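Local coordinates for protein alanine glyoxylate transaminase (PDB 2ZC0) that probably transfers the amino group of alanine to glyoxylate, using pyridoxal 5'-phosphate as cofactor, and works as a homodimer, at residues 82-85 against 86-89; 294-298 against 299-303. All coordinates share one frame; numbering follows the deposited sequence.

Interaction 1: 82-85 against 86-89; sequences EELA and AFLK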
ATOM      1  N   GLU A  82      27.866 -22.406  -7.066  1.00 45.20           N
ATOM      2  CA  GLU A  82      28.205 -23.827  -7.060  1.00 47.07           C
ATOM      3  C   GLU A  82      29.009 -24.183  -5.808  1.00 45.69           C
ATOM      4  O   GLU A  82      28.725 -25.180  -5.145  1.00 46.44           O
ATOM      5  CB  GLU A  82      28.984 -24.196  -8.330  1.00 49.61           C
ATOM      6  CG  GLU A  82      28.123 -24.174  -9.586  1.00 52.43           C
ATOM      7  CD  GLU A  82      28.928 -24.248 -10.874  1.00 55.45           C
ATOM      8  OE1 GLU A  82      28.307 -24.369 -11.955  1.00 55.75           O
ATOM      9  OE2 GLU A  82      30.176 -24.178 -10.811  1.00 58.31           O
ATOM     10  N   GLU A  83      29.998 -23.365  -5.467  1.00 45.27           N
ATOM     11  CA  GLU A  83      30.799 -23.636  -4.277  1.00 47.18           C
ATOM     12  C   GLU A  83      29.963 -23.597  -3.000  1.00 47.47           C
ATOM     13  O   GLU A  83      30.162 -24.418  -2.107  1.00 48.52           O
ATOM     14  CB  GLU A  83      31.967 -22.653  -4.176  1.00 47.59           C
ATOM     15  CG  GLU A  83      33.153 -23.049  -5.041  1.00 51.31           C
ATOM     16  CD  GLU A  83      33.813 -24.342  -4.572  1.00 54.00           C
ATOM     17  OE1 GLU A  83      34.307 -25.104  -5.435  1.00 54.70           O
ATOM     18  OE2 GLU A  83      33.845 -24.591  -3.341  1.00 54.68           O
ATOM     19  N   LEU A  84      29.027 -22.651  -2.918  1.00 46.79           N
ATOM     20  CA  LEU A  84      28.159 -22.531  -1.749  1.00 44.16           C
ATOM     21  C   LEU A  84      27.252 -23.738  -1.631  1.00 44.72           C
ATOM     22  O   LEU A  84      26.942 -24.196  -0.528  1.00 43.23           O
ATOM     23  CB  LEU A  84      27.303 -21.270  -1.842  1.00 44.71           C
ATOM     24  CG  LEU A  84      28.035 -19.981  -1.494  1.00 45.63           C
ATOM     25  CD1 LEU A  84      27.160 -18.776  -1.791  1.00 42.97           C
ATOM     26  CD2 LEU A  84      28.417 -20.033  -0.007  1.00 46.75           C
ATOM     27  N   ALA A  85      26.819 -24.247  -2.776  1.00 45.16           N
ATOM     28  CA  ALA A  85      25.950 -25.410  -2.791  1.00 46.61           C
ATOM     29  C   ALA A  85      26.693 -26.610  -2.195  1.00 47.37           C
ATOM     30  O   ALA A  85      26.127 -27.365  -1.410  1.00 48.84           O
ATOM     31  CB  ALA A  85      25.513 -25.709  -4.212  1.00 46.33           C
ATOM     32  N   ALA A  86      27.961 -26.773  -2.570  1.00 47.23           N
ATOM     33  CA  ALA A  86      28.796 -27.869  -2.079  1.00 47.22           C
ATOM     34  C   ALA A  86      29.139 -27.622  -0.625  1.00 47.08           C
ATOM     35  O   ALA A  86      29.165 -28.544   0.190  1.00 47.51           O
ATOM     36  CB  ALA A  86      30.085 -27.959  -2.899  1.00 46.65           C
ATOM     37  N   PHE A  87      29.416 -26.362  -0.313  1.00 47.33           N
ATOM     38  CA  PHE A  87      29.747 -25.970   1.045  1.00 47.30           C
ATOM     39  C   PHE A  87      28.579 -26.239   1.974  1.00 46.88           C
ATOM     40  O   PHE A  87      28.771 -26.655   3.109  1.00 46.74           O
ATOM     41  CB  PHE A  87      30.120 -24.489   1.084  1.00 47.87           C
ATOM     42  CG  PHE A  87      30.222 -23.924   2.470  1.00 48.71           C
ATOM     43  CD1 PHE A  87      29.191 -23.159   3.000  1.00 48.82           C
ATOM     44  CD2 PHE A  87      31.360 -24.143   3.244  1.00 49.58           C
ATOM     45  CE1 PHE A  87      29.289 -22.614   4.279  1.00 50.21           C
ATOM     46  CE2 PHE A  87      31.468 -23.604   4.525  1.00 47.78           C
ATOM     47  CZ  PHE A  87      30.433 -22.838   5.043  1.00 49.67           C
ATOM     48  N   LEU A  88      27.363 -26.012   1.490  1.00 48.11           N
ATOM     49  CA  LEU A  88      26.183 -26.232   2.316  1.00 49.24           C
ATOM     50  C   LEU A  88      25.890 -27.716   2.489  1.00 51.69           C
ATOM     51  O   LEU A  88      25.483 -28.159   3.563  1.00 51.94           O
ATOM     52  CB  LEU A  88      24.965 -25.516   1.717  1.00 48.87           C
ATOM     53  CG  LEU A  88      24.660 -24.090   2.206  1.00 50.61           C
ATOM     54  CD1 LEU A  88      25.923 -23.251   2.154  1.00 50.79           C
ATOM     55  CD2 LEU A  88      23.556 -23.456   1.358  1.00 49.10           C
ATOM     56  N   LYS A  89      26.097 -28.488   1.431  1.00 53.40           N
ATOM     57  CA  LYS A  89      25.846 -29.917   1.489  1.00 54.87           C
ATOM     58  C   LYS A  89      26.814 -30.612   2.439  1.00 55.14           C
ATOM     59  O   LYS A  89      26.446 -31.563   3.133  1.00 54.42           O
ATOM     60  CB  LYS A  89      25.937 -30.521   0.075  1.00 56.62           C
ATOM     61  CG  LYS A  89      26.287 -32.006   0.017  1.00 60.06           C
ATOM     62  CD  LYS A  89      27.808 -32.193   0.084  1.00 64.09           C
ATOM     63  CE  LYS A  89      28.211 -33.595   0.551  1.00 65.83           C
ATOM     64  NZ  LYS A  89      29.688 -33.684   0.781  1.00 64.04           N
TER
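Four successive i to i+4 hydrogen bonds join residues 82-85 to residues 86-89, which together make just over two turns of regular alpha-helix within helix 78-91. The outer two are the longer: Ala86 N reaches Glu82 O at 3.1 Å, and Lys89 N lies equally far from Ala85 O. Between them Phe87 N to Glu83 O and Leu88 N to Leu84 O are both 2.7 Å.

Side chains add little across this stretch and mostly lean on the backbone of the preceding turn. Leu88 is the clearest case: its CD1 lies 3.0 Å from Leu84 O, the same oxygen that accepts its N-H, a tight contact, made with chi1 pushed to -93°, that probably shields this carbonyl on one side. The apolar pair is loose, with Leu84 CD2 4.4 Å from Phe87 CD1. With CG anti to the backbone N (chi1 169°), the Phe87 ring is carried away from residues 82-85, toward Phe219, Leu291 and Phe296.

The buried face of this amphipathic helix rests on the large mixed sheet, Leu84 against Ile101, Ile103 and Trp257 and Leu88 against Ile259. Glu83 lies along helix 281-292, touching Leu288, Leu291 and Lys292.

Interaction 2: 294-298 against 299-303; sequences GYFEK and YHLEG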
ATOM      1  N   GLY A 294      39.831 -24.410   0.636  1.00 59.76           N
ATOM      2  CA  GLY A 294      39.635 -25.088   1.905  1.00 58.53           C
ATOM      3  C   GLY A 294      39.996 -24.327   3.162  1.00 57.99           C
ATOM      4  O   GLY A 294      40.326 -24.941   4.180  1.00 58.63           O
ATOM      5  N   TYR A 295      39.925 -22.999   3.110  1.00 57.36           N
ATOM      6  CA  TYR A 295      40.246 -22.171   4.272  1.00 57.27           C
ATOM      7  C   TYR A 295      39.160 -22.185   5.340  1.00 56.75           C
ATOM      8  O   TYR A 295      39.370 -21.693   6.448  1.00 56.29           O
ATOM      9  CB  TYR A 295      40.536 -20.728   3.834  1.00 57.48           C
ATOM     10  CG  TYR A 295      41.837 -20.601   3.076  1.00 57.89           C
ATOM     11  CD1 TYR A 295      42.174 -19.429   2.404  1.00 57.25           C
ATOM     12  CD2 TYR A 295      42.725 -21.673   3.012  1.00 58.44           C
ATOM     13  CE1 TYR A 295      43.365 -19.335   1.683  1.00 58.52           C
ATOM     14  CE2 TYR A 295      43.907 -21.587   2.301  1.00 58.88           C
ATOM     15  CZ  TYR A 295      44.223 -20.424   1.638  1.00 58.37           C
ATOM     16  OH  TYR A 295      45.391 -20.376   0.920  1.00 60.15           O
ATOM     17  N   PHE A 296      37.995 -22.733   5.009  1.00 56.54           N
ATOM     18  CA  PHE A 296      36.920 -22.812   5.990  1.00 56.10           C
ATOM     19  C   PHE A 296      37.368 -23.827   7.031  1.00 57.85           C
ATOM     20  O   PHE A 296      37.142 -23.656   8.230  1.00 57.11           O
ATOM     21  CB  PHE A 296      35.615 -23.285   5.344  1.00 53.92           C
ATOM     22  CG  PHE A 296      34.470 -23.403   6.317  1.00 52.15           C
ATOM     23  CD1 PHE A 296      33.992 -22.276   6.986  1.00 51.01           C
ATOM     24  CD2 PHE A 296      33.887 -24.639   6.588  1.00 52.19           C
ATOM     25  CE1 PHE A 296      32.954 -22.377   7.911  1.00 48.90           C
ATOM     26  CE2 PHE A 296      32.848 -24.752   7.512  1.00 50.08           C
ATOM     27  CZ  PHE A 296      32.381 -23.616   8.174  1.00 50.07           C
ATOM     28  N   GLU A 297      38.011 -24.887   6.548  1.00 58.86           N
ATOM     29  CA  GLU A 297      38.510 -25.942   7.417  1.00 59.73           C
ATOM     30  C   GLU A 297      39.755 -25.449   8.139  1.00 59.86           C
ATOM     31  O   GLU A 297      39.843 -25.481   9.366  1.00 59.62           O
ATOM     32  CB  GLU A 297      38.879 -27.176   6.591  1.00 61.30           C
ATOM     33  CG  GLU A 297      38.130 -28.441   6.959  1.00 64.79           C
ATOM     34  CD  GLU A 297      39.066 -29.610   7.237  1.00 68.92           C
ATOM     35  OE1 GLU A 297      38.633 -30.777   7.081  1.00 70.49           O
ATOM     36  OE2 GLU A 297      40.232 -29.366   7.624  1.00 70.99           O
ATOM     37  N   LYS A 298      40.711 -24.976   7.348  1.00 59.94           N
ATOM     38  CA  LYS A 298      41.988 -24.503   7.860  1.00 59.38           C
ATOM     39  C   LYS A 298      41.985 -23.285   8.777  1.00 58.02           C
ATOM     40  O   LYS A 298      42.800 -23.214   9.692  1.00 59.25           O
ATOM     41  CB  LYS A 298      42.947 -24.248   6.691  1.00 59.47           C
ATOM     42  CG  LYS A 298      44.320 -23.744   7.122  1.00 61.20           C
ATOM     43  CD  LYS A 298      45.315 -23.744   5.972  1.00 62.26           C
ATOM     44  CE  LYS A 298      46.712 -23.366   6.447  1.00 62.44           C
ATOM     45  NZ  LYS A 298      47.752 -23.614   5.404  1.00 65.06           N
ATOM     46  N   TYR A 299      41.089 -22.329   8.557  1.00 57.23           N
ATOM     47  CA  TYR A 299      41.094 -21.131   9.397  1.00 55.93           C
ATOM     48  C   TYR A 299      39.905 -20.911  10.311  1.00 55.15           C
ATOM     49  O   TYR A 299      40.043 -20.289  11.364  1.00 55.58           O
ATOM     50  CB  TYR A 299      41.290 -19.885   8.536  1.00 55.08           C
ATOM     51  CG  TYR A 299      42.635 -19.826   7.865  1.00 56.53           C
ATOM     52  CD1 TYR A 299      42.798 -20.241   6.546  1.00 57.20           C
ATOM     53  CD2 TYR A 299      43.756 -19.371   8.560  1.00 56.57           C
ATOM     54  CE1 TYR A 299      44.045 -20.202   5.931  1.00 59.40           C
ATOM     55  CE2 TYR A 299      45.003 -19.329   7.963  1.00 57.83           C
ATOM     56  CZ  TYR A 299      45.145 -19.743   6.647  1.00 60.50           C
ATOM     57  OH  TYR A 299      46.388 -19.699   6.051  1.00 62.46           O
ATOM     58  N   HIS A 300      38.736 -21.401   9.916  1.00 54.86           N
ATOM     59  CA  HIS A 300      37.551 -21.222  10.736  1.00 54.38           C
ATOM     60  C   HIS A 300      37.268 -22.428  11.617  1.00 56.40           C
ATOM     61  O   HIS A 300      37.193 -22.302  12.838  1.00 56.90           O
ATOM     62  CB  HIS A 300      36.332 -20.925   9.855  1.00 53.72           C
ATOM     63  CG  HIS A 300      35.085 -20.630  10.631  1.00 52.00           C
ATOM     64  ND1 HIS A 300      34.232 -21.617  11.073  1.00 50.97           N
ATOM     65  CD2 HIS A 300      34.576 -19.460  11.088  1.00 50.13           C
ATOM     66  CE1 HIS A 300      33.252 -21.070  11.771  1.00 50.19           C
ATOM     67  NE2 HIS A 300      33.439 -19.761  11.795  1.00 49.93           N
ATOM     68  N   LEU A 301      37.113 -23.599  11.010  1.00 58.15           N
ATOM     69  CA  LEU A 301      36.830 -24.807  11.780  1.00 61.28           C
ATOM     70  C   LEU A 301      37.885 -25.135  12.830  1.00 62.27           C
ATOM     71  O   LEU A 301      37.547 -25.467  13.968  1.00 62.37           O
ATOM     72  CB  LEU A 301      36.658 -26.012  10.847  1.00 60.53           C
ATOM     73  CG  LEU A 301      35.382 -26.053  10.010  1.00 60.30           C
ATOM     74  CD1 LEU A 301      35.367 -27.322   9.179  1.00 59.29           C
ATOM     75  CD2 LEU A 301      34.162 -25.996  10.925  1.00 60.01           C
ATOM     76  N   GLU A 302      39.158 -25.049  12.454  1.00 63.53           N
ATOM     77  CA  GLU A 302      40.237 -25.362  13.387  1.00 65.14           C
ATOM     78  C   GLU A 302      40.945 -24.115  13.902  1.00 65.30           C
ATOM     79  O   GLU A 302      42.024 -24.196  14.493  1.00 65.71           O
ATOM     80  CB  GLU A 302      41.253 -26.302  12.728  1.00 66.18           C
ATOM     81  CG  GLU A 302      41.970 -25.715  11.526  1.00 68.29           C
ATOM     82  CD  GLU A 302      42.864 -26.730  10.831  1.00 70.30           C
ATOM     83  OE1 GLU A 302      42.350 -27.803  10.430  1.00 70.73           O
ATOM     84  OE2 GLU A 302      44.077 -26.454  10.681  1.00 70.62           O
ATOM     85  N   GLY A 303      40.329 -22.960  13.676  1.00 65.21           N
ATOM     86  CA  GLY A 303      40.909 -21.710  14.131  1.00 63.43           C
ATOM     87  C   GLY A 303      39.888 -20.846  14.846  1.00 62.65           C
ATOM     88  O   GLY A 303      39.708 -20.956  16.061  1.00 61.66           O
TER
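Tyr299 turns its edge to the face of Tyr295 in a T-shaped stack one helical turn apart, the ring planes at 88° and the centroids 5.0 Å from each other. The pair stands at the start of helix 295-322, where an alpha-helical turn widens into a pi-type turn. Tyr299 CE1 sits over the Tyr295 face, offset toward the rim and 3.5 Å from Tyr295 CD2. One face of Tyr299 itself carries the extended Lys298 chain in a CH-pi contact, with CG 4.0 Å from the ring centroid. A little further round the helix, the Phe296 and His300 rings are nearly parallel, at 10°, but displaced laterally, and little of one ring covers the other; Phe296 CE1 is 3.5 Å from His300 ND1. Both have CG anti to the backbone N, which makes the two rings point the same way. Leu301 CG adds an off-centre CH-pi contact to Phe296.

Gly294, with positive phi, closes the previous helix in a Schellman motif and is also the N-cap of this one. The first turn is alpha-type, with Lys298 N bonded to Gly294 O and Tyr299 N to Tyr295 O. In the wider turn Leu301 N bonds to Phe296 O, which also takes a weak bond from His300 N, and Glu302 N bonds to Glu297 O.

Val53 touches both tyrosines, and Tyr290 packs on Tyr295, Phe296 and His300. Replacing Tyr299 by an alanine is likely to leave the Tyr295 face without its edge partner and the Lys298 methylenes without the ring they lie along. On the outer side two carboxylates come near each other, a probably unfavourable pairing, Glu297 OE2 lying 3.8 Å from Glu302 OE1.

How the interactions relate
Interactions 1 and 2 are both local contacts within single helices, and the helices meet through aromatic rings: Phe87 CE2 lies 3.3 Å from Phe296 CD2 in an edge-to-face pair, with Tyr91, beyond residues 86-89, also edge-to-face with Phe296. The centres of interactions 1 and 2 are about 16 Å apart. Each is partly buried, with an apolar side turned inward and charged residues outward. Residues 82-89 form a regular alpha-helical stretch whose leucines pack on the central sheet, whereas residues 294-303 start a helix, widen to pi-type bonding and add aromatic and CH-pi contacts between their own side chains. Helix 281-292 touches both, through Leu291 at Phe87 and Tyr290 at Phe296.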